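Local coordinates for tetratricopeptide TPR_2 repeat protein (Thermobaculum terrenum, PDB 5DJS) that joins tetratricopeptide repeats to a two-domain GT-B fold of glycosyltransferase family 41 and holds uridine-5'-diphosphate in the model, at residues A[74-85]-A[99-110]. The protein carries 1 engineered substitution. Residues are numbered along the deposited sequence; the frame is centred on the assembly and turned at random.
Sequences PGEASYHYNLGN and SLHHALELRPDY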
loop_
_atom_site.group_PDB
_atom_site.type_symbol
_atom_site.label_atom_id
_atom_site.label_comp_id
_atom_site.label_asym_id
_atom_site.label_seq_id
_atom_site.Cartn_x
_atom_site.Cartn_y
_atom_site.Cartn_z
ATOM N N PRO A 74 3.941 8.687 29.173
ATOM C CA PRO A 74 3.867 7.273 28.754
ATOM C C PRO A 74 2.509 6.611 28.838
ATOM O O PRO A 74 2.368 5.480 28.374
ATOM C CB PRO A 74 4.811 6.570 29.729
ATOM C CG PRO A 74 4.789 7.434 30.935
ATOM C CD PRO A 74 4.739 8.833 30.403
ATOM N N GLY A 75 1.537 7.278 29.449
ATOM C CA GLY A 75 0.162 6.782 29.484
ATOM C C GLY A 75 -0.640 7.080 28.232
ATOM O O GLY A 75 -1.706 6.487 28.035
ATOM N N GLU A 76 -0.139 7.992 27.392
ATOM C CA GLU A 76 -0.867 8.465 26.209
ATOM C C GLU A 76 -0.675 7.460 25.089
ATOM O O GLU A 76 0.414 7.338 24.565
ATOM C CB GLU A 76 -0.391 9.880 25.818
ATOM C CG GLU A 76 -0.951 10.454 24.516
ATOM C CD GLU A 76 -2.457 10.365 24.414
ATOM O OE1 GLU A 76 -3.138 10.933 25.286
ATOM O OE2 GLU A 76 -2.955 9.730 23.461
ATOM N N ALA A 77 -1.743 6.737 24.750
ATOM C CA ALA A 77 -1.719 5.666 23.745
ATOM C C ALA A 77 -1.332 6.114 22.335
ATOM O O ALA A 77 -0.686 5.348 21.611
ATOM C CB ALA A 77 -3.074 4.970 23.686
ATOM N N SER A 78 -1.739 7.317 21.929
ATOM C CA SER A 78 -1.474 7.780 20.559
ATOM C C SER A 78 0.018 7.981 20.280
ATOM O O SER A 78 0.457 7.821 19.149
ATOM C CB SER A 78 -2.260 9.059 20.224
ATOM O OG SER A 78 -1.793 10.179 20.959
ATOM N N TYR A 79 0.788 8.312 21.312
ATOM C CA TYR A 79 2.235 8.482 21.179
ATOM C C TYR A 79 2.908 7.137 20.913
ATOM O O TYR A 79 3.852 7.061 20.117
ATOM C CB TYR A 79 2.847 9.122 22.435
ATOM C CG TYR A 79 2.336 10.516 22.816
ATOM C CD1 TYR A 79 1.439 11.228 22.008
ATOM C CD2 TYR A 79 2.781 11.132 23.982
ATOM C CE1 TYR A 79 0.991 12.488 22.368
ATOM C CE2 TYR A 79 2.334 12.397 24.342
ATOM C CZ TYR A 79 1.440 13.069 23.527
ATOM O OH TYR A 79 0.989 14.326 23.868
ATOM N N HIS A 80 2.415 6.088 21.579
ATOM C CA HIS A 80 2.844 4.711 21.304
ATOM C C HIS A 80 2.426 4.234 19.921
ATOM O O HIS A 80 3.223 3.605 19.230
ATOM C CB HIS A 80 2.304 3.742 22.350
ATOM C CG HIS A 80 2.873 3.955 23.716
ATOM N ND1 HIS A 80 4.066 3.395 24.124
ATOM C CD2 HIS A 80 2.403 4.654 24.777
ATOM C CE1 HIS A 80 4.306 3.744 25.375
ATOM N NE2 HIS A 80 3.314 4.509 25.794
ATOM N N TYR A 81 1.188 4.532 19.531
ATOM C CA TYR A 81 0.673 4.189 18.196
ATOM C C TYR A 81 1.597 4.706 17.097
ATOM O O TYR A 81 2.094 3.942 16.282
ATOM C CB TYR A 81 -0.747 4.750 18.005
ATOM C CG TYR A 81 -1.254 4.740 16.579
ATOM C CD1 TYR A 81 -1.390 3.546 15.877
ATOM C CD2 TYR A 81 -1.605 5.930 15.934
ATOM C CE1 TYR A 81 -1.861 3.532 14.569
ATOM C CE2 TYR A 81 -2.072 5.928 14.627
ATOM C CZ TYR A 81 -2.197 4.725 13.950
ATOM O OH TYR A 81 -2.655 4.706 12.661
ATOM N N ASN A 82 1.846 6.004 17.110
ATOM C CA ASN A 82 2.635 6.622 16.061
ATOM C C ASN A 82 4.103 6.249 16.060
ATOM O O ASN A 82 4.721 6.207 14.997
ATOM C CB ASN A 82 2.436 8.125 16.099
ATOM C CG ASN A 82 1.059 8.492 15.636
ATOM O OD1 ASN A 82 0.765 8.385 14.446
ATOM N ND2 ASN A 82 0.189 8.859 16.558
ATOM N N LEU A 83 4.650 5.975 17.240
ATOM C CA LEU A 83 5.993 5.417 17.351
ATOM C C LEU A 83 6.053 4.052 16.685
ATOM O O LEU A 83 6.979 3.778 15.928
ATOM C CB LEU A 83 6.428 5.292 18.810
ATOM C CG LEU A 83 7.791 4.641 19.018
ATOM C CD1 LEU A 83 8.898 5.478 18.391
ATOM C CD2 LEU A 83 8.035 4.414 20.504
ATOM N N GLY A 84 5.072 3.200 16.969
ATOM C CA GLY A 84 4.980 1.883 16.334
ATOM C C GLY A 84 4.961 1.930 14.809
ATOM O O GLY A 84 5.661 1.144 14.151
ATOM N N ASN A 85 4.186 2.866 14.243
ATOM C CA ASN A 85 4.122 3.028 12.783
ATOM C C ASN A 85 5.447 3.481 12.184
ATOM O O ASN A 85 5.866 2.961 11.148
ATOM C CB ASN A 85 3.002 3.991 12.346
ATOM C CG ASN A 85 1.590 3.386 12.445
ATOM O OD1 ASN A 85 0.627 4.130 12.631
ATOM N ND2 ASN A 85 1.449 2.065 12.303
ATOM N N SER A 99 5.190 -1.618 20.207
ATOM C CA SER A 99 4.612 -0.284 20.416
ATOM C C SER A 99 3.091 -0.228 20.131
ATOM O O SER A 99 2.343 0.434 20.862
ATOM C CB SER A 99 5.340 0.773 19.596
ATOM O OG SER A 99 6.321 1.407 20.381
ATOM N N LEU A 100 2.651 -0.914 19.075
ATOM C CA LEU A 100 1.228 -0.993 18.737
ATOM C C LEU A 100 0.448 -1.751 19.817
ATOM O O LEU A 100 -0.650 -1.334 20.176
ATOM C CB LEU A 100 1.023 -1.632 17.352
ATOM C CG LEU A 100 0.928 -0.798 16.063
ATOM C CD1 LEU A 100 1.297 0.661 16.239
ATOM C CD2 LEU A 100 1.750 -1.427 14.939
ATOM N N HIS A 101 1.010 -2.845 20.331
ATOM C CA HIS A 101 0.422 -3.556 21.476
ATOM C C HIS A 101 0.226 -2.626 22.665
ATOM O O HIS A 101 -0.841 -2.632 23.276
ATOM C CB HIS A 101 1.272 -4.767 21.915
ATOM C CG HIS A 101 1.052 -5.996 21.091
ATOM N ND1 HIS A 101 -0.029 -6.833 21.273
ATOM C CD2 HIS A 101 1.774 -6.529 20.079
ATOM C CE1 HIS A 101 0.032 -7.823 20.399
ATOM N NE2 HIS A 101 1.116 -7.661 19.662
ATOM N N HIS A 102 1.246 -1.833 22.989
ATOM C CA HIS A 102 1.163 -0.905 24.114
ATOM C C HIS A 102 0.007 0.068 23.945
ATOM O O HIS A 102 -0.707 0.339 24.907
ATOM C CB HIS A 102 2.476 -0.131 24.323
ATOM C CG HIS A 102 3.602 -0.978 24.820
ATOM N ND1 HIS A 102 3.437 -1.938 25.797
ATOM C CD2 HIS A 102 4.912 -1.008 24.480
ATOM C CE1 HIS A 102 4.596 -2.528 26.030
ATOM N NE2 HIS A 102 5.507 -1.983 25.246
ATOM N N ALA A 103 -0.172 0.572 22.725
ATOM C CA ALA A 103 -1.215 1.542 22.428
ATOM C C ALA A 103 -2.599 0.941 22.645
ATOM O O ALA A 103 -3.497 1.615 23.153
ATOM C CB ALA A 103 -1.070 2.053 21.003
ATOM N N LEU A 104 -2.758 -0.330 22.278
ATOM C CA LEU A 104 -3.997 -1.076 22.550
ATOM C C LEU A 104 -4.176 -1.442 24.018
ATOM O O LEU A 104 -5.290 -1.428 24.524
ATOM C CB LEU A 104 -4.074 -2.351 21.710
ATOM C CG LEU A 104 -4.340 -2.187 20.216
ATOM C CD1 LEU A 104 -4.228 -3.548 19.545
ATOM C CD2 LEU A 104 -5.717 -1.602 19.952
ATOM N N GLU A 105 -3.097 -1.795 24.697
ATOM C CA GLU A 105 -3.180 -2.048 26.126
ATOM C C GLU A 105 -3.682 -0.805 26.869
ATOM O O GLU A 105 -4.518 -0.915 27.755
ATOM C CB GLU A 105 -1.830 -2.523 26.662
ATOM C CG GLU A 105 -1.494 -3.947 26.222
ATOM C CD GLU A 105 -0.063 -4.369 26.508
ATOM O OE1 GLU A 105 0.871 -3.538 26.459
ATOM O OE2 GLU A 105 0.128 -5.569 26.765
ATOM N N LEU A 106 -3.207 0.370 26.461
ATOM C CA LEU A 106 -3.563 1.641 27.105
ATOM C C LEU A 106 -4.938 2.181 26.702
ATOM O O LEU A 106 -5.560 2.927 27.455
ATOM C CB LEU A 106 -2.493 2.702 26.813
ATOM C CG LEU A 106 -1.162 2.530 27.570
ATOM C CD1 LEU A 106 -0.044 3.353 26.943
ATOM C CD2 LEU A 106 -1.324 2.910 29.038
ATOM N N ARG A 107 -5.391 1.842 25.501
ATOM C CA ARG A 107 -6.673 2.287 25.005
ATOM C C ARG A 107 -7.222 1.125 24.196
ATOM O O ARG A 107 -6.986 1.036 22.995
ATOM C CB ARG A 107 -6.496 3.550 24.157
ATOM C CG ARG A 107 -7.791 4.298 23.859
ATOM C CD ARG A 107 -7.805 4.955 22.481
ATOM N NE ARG A 107 -6.768 5.982 22.317
ATOM C CZ ARG A 107 -6.926 7.299 22.484
ATOM N NH1 ARG A 107 -8.105 7.825 22.833
ATOM N NH2 ARG A 107 -5.882 8.112 22.308
ATOM N N PRO A 108 -7.923 0.188 24.863
ATOM C CA PRO A 108 -8.414 -1.000 24.144
ATOM C C PRO A 108 -9.383 -0.744 23.002
ATOM O O PRO A 108 -9.507 -1.606 22.148
ATOM C CB PRO A 108 -9.086 -1.822 25.245
ATOM C CG PRO A 108 -8.356 -1.429 26.480
ATOM C CD PRO A 108 -8.109 0.045 26.317
ATOM N N ASP A 109 -10.054 0.413 22.988
ATOM C CA ASP A 109 -10.949 0.787 21.887
ATOM C C ASP A 109 -10.286 1.743 20.872
ATOM O O ASP A 109 -10.890 2.722 20.432
ATOM C CB ASP A 109 -12.306 1.311 22.413
ATOM C CG ASP A 109 -12.220 2.675 23.099
ATOM O OD1 ASP A 109 -11.117 3.133 23.472
ATOM O OD2 ASP A 109 -13.292 3.289 23.266
ATOM N N TYR A 110 -9.051 1.420 20.487
ATOM C CA TYR A 110 -8.261 2.222 19.554
ATOM C C TYR A 110 -8.352 1.538 18.186
ATOM O O TYR A 110 -7.494 0.719 17.845
ATOM C CB TYR A 110 -6.795 2.285 20.035
ATOM C CG TYR A 110 -5.956 3.467 19.564
ATOM C CD1 TYR A 110 -6.247 4.175 18.387
ATOM C CD2 TYR A 110 -4.828 3.850 20.282
ATOM C CE1 TYR A 110 -5.461 5.240 17.971
ATOM C CE2 TYR A 110 -4.040 4.919 19.873
ATOM C CZ TYR A 110 -4.356 5.608 18.720
ATOM O OH TYR A 110 -3.563 6.670 18.325
#
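A77, Y81 and G84 of helix 77-85 face A103, L100 and S99 of helix 99-106, the two segments running antiparallel at 160° with their axes 7.5 Å apart. This is the helical hairpin of a tetratricopeptide repeat, and small residues let its two helices lie so close. G84 CA lies against S99 CB (3.5 Å) and L100 CD1, and a glycine, having no side chain, suits this close approach, while the methyl of A103 fits against the backbone of A77 and Y81.

H80 packs as a knob into the hole formed by S99, H102, A103 and L106, its ring flat enough to enter while NE2 still reaches P74 O. Its CG lies anti to the carbonyl carbon (chi1 -67°), which carries the ring across to L106, a branched leucine whose CD1 is 3.5 Å from H80 CD2 and also meets P74 O. The NE2 proton goes to P74 O nearly in the ring plane, and this bond limits the ring's rotation. Beside it, L100 sends CD1 to Y81 O and, obliquely, to Y81 CD1.

At the start of helix 77-85, E76 is the N-cap, a glutamate long enough to bend back: its OE2 accepts from S78 N and S78 OG, which approach from opposite faces of the carboxylate. A long salt bridge of 3.5 Å from E76 OE2 to R107 NH2 ties this cap to the residue following helix 99-106. The arginine is bent at chi2 and chi3, bringing NE over one face of the Y110 ring.

Y110, at the N-cap position of helix 111-120, fills the wedge between A77 and Y81. The two tyrosine side chains cross at about a right angle, with ring planes 49° apart, and a broad aromatic side chain suits this junction of three helices. Y110 OH ends 3.2 Å from Y81 CD2 and 3.3 Å from S78 CA.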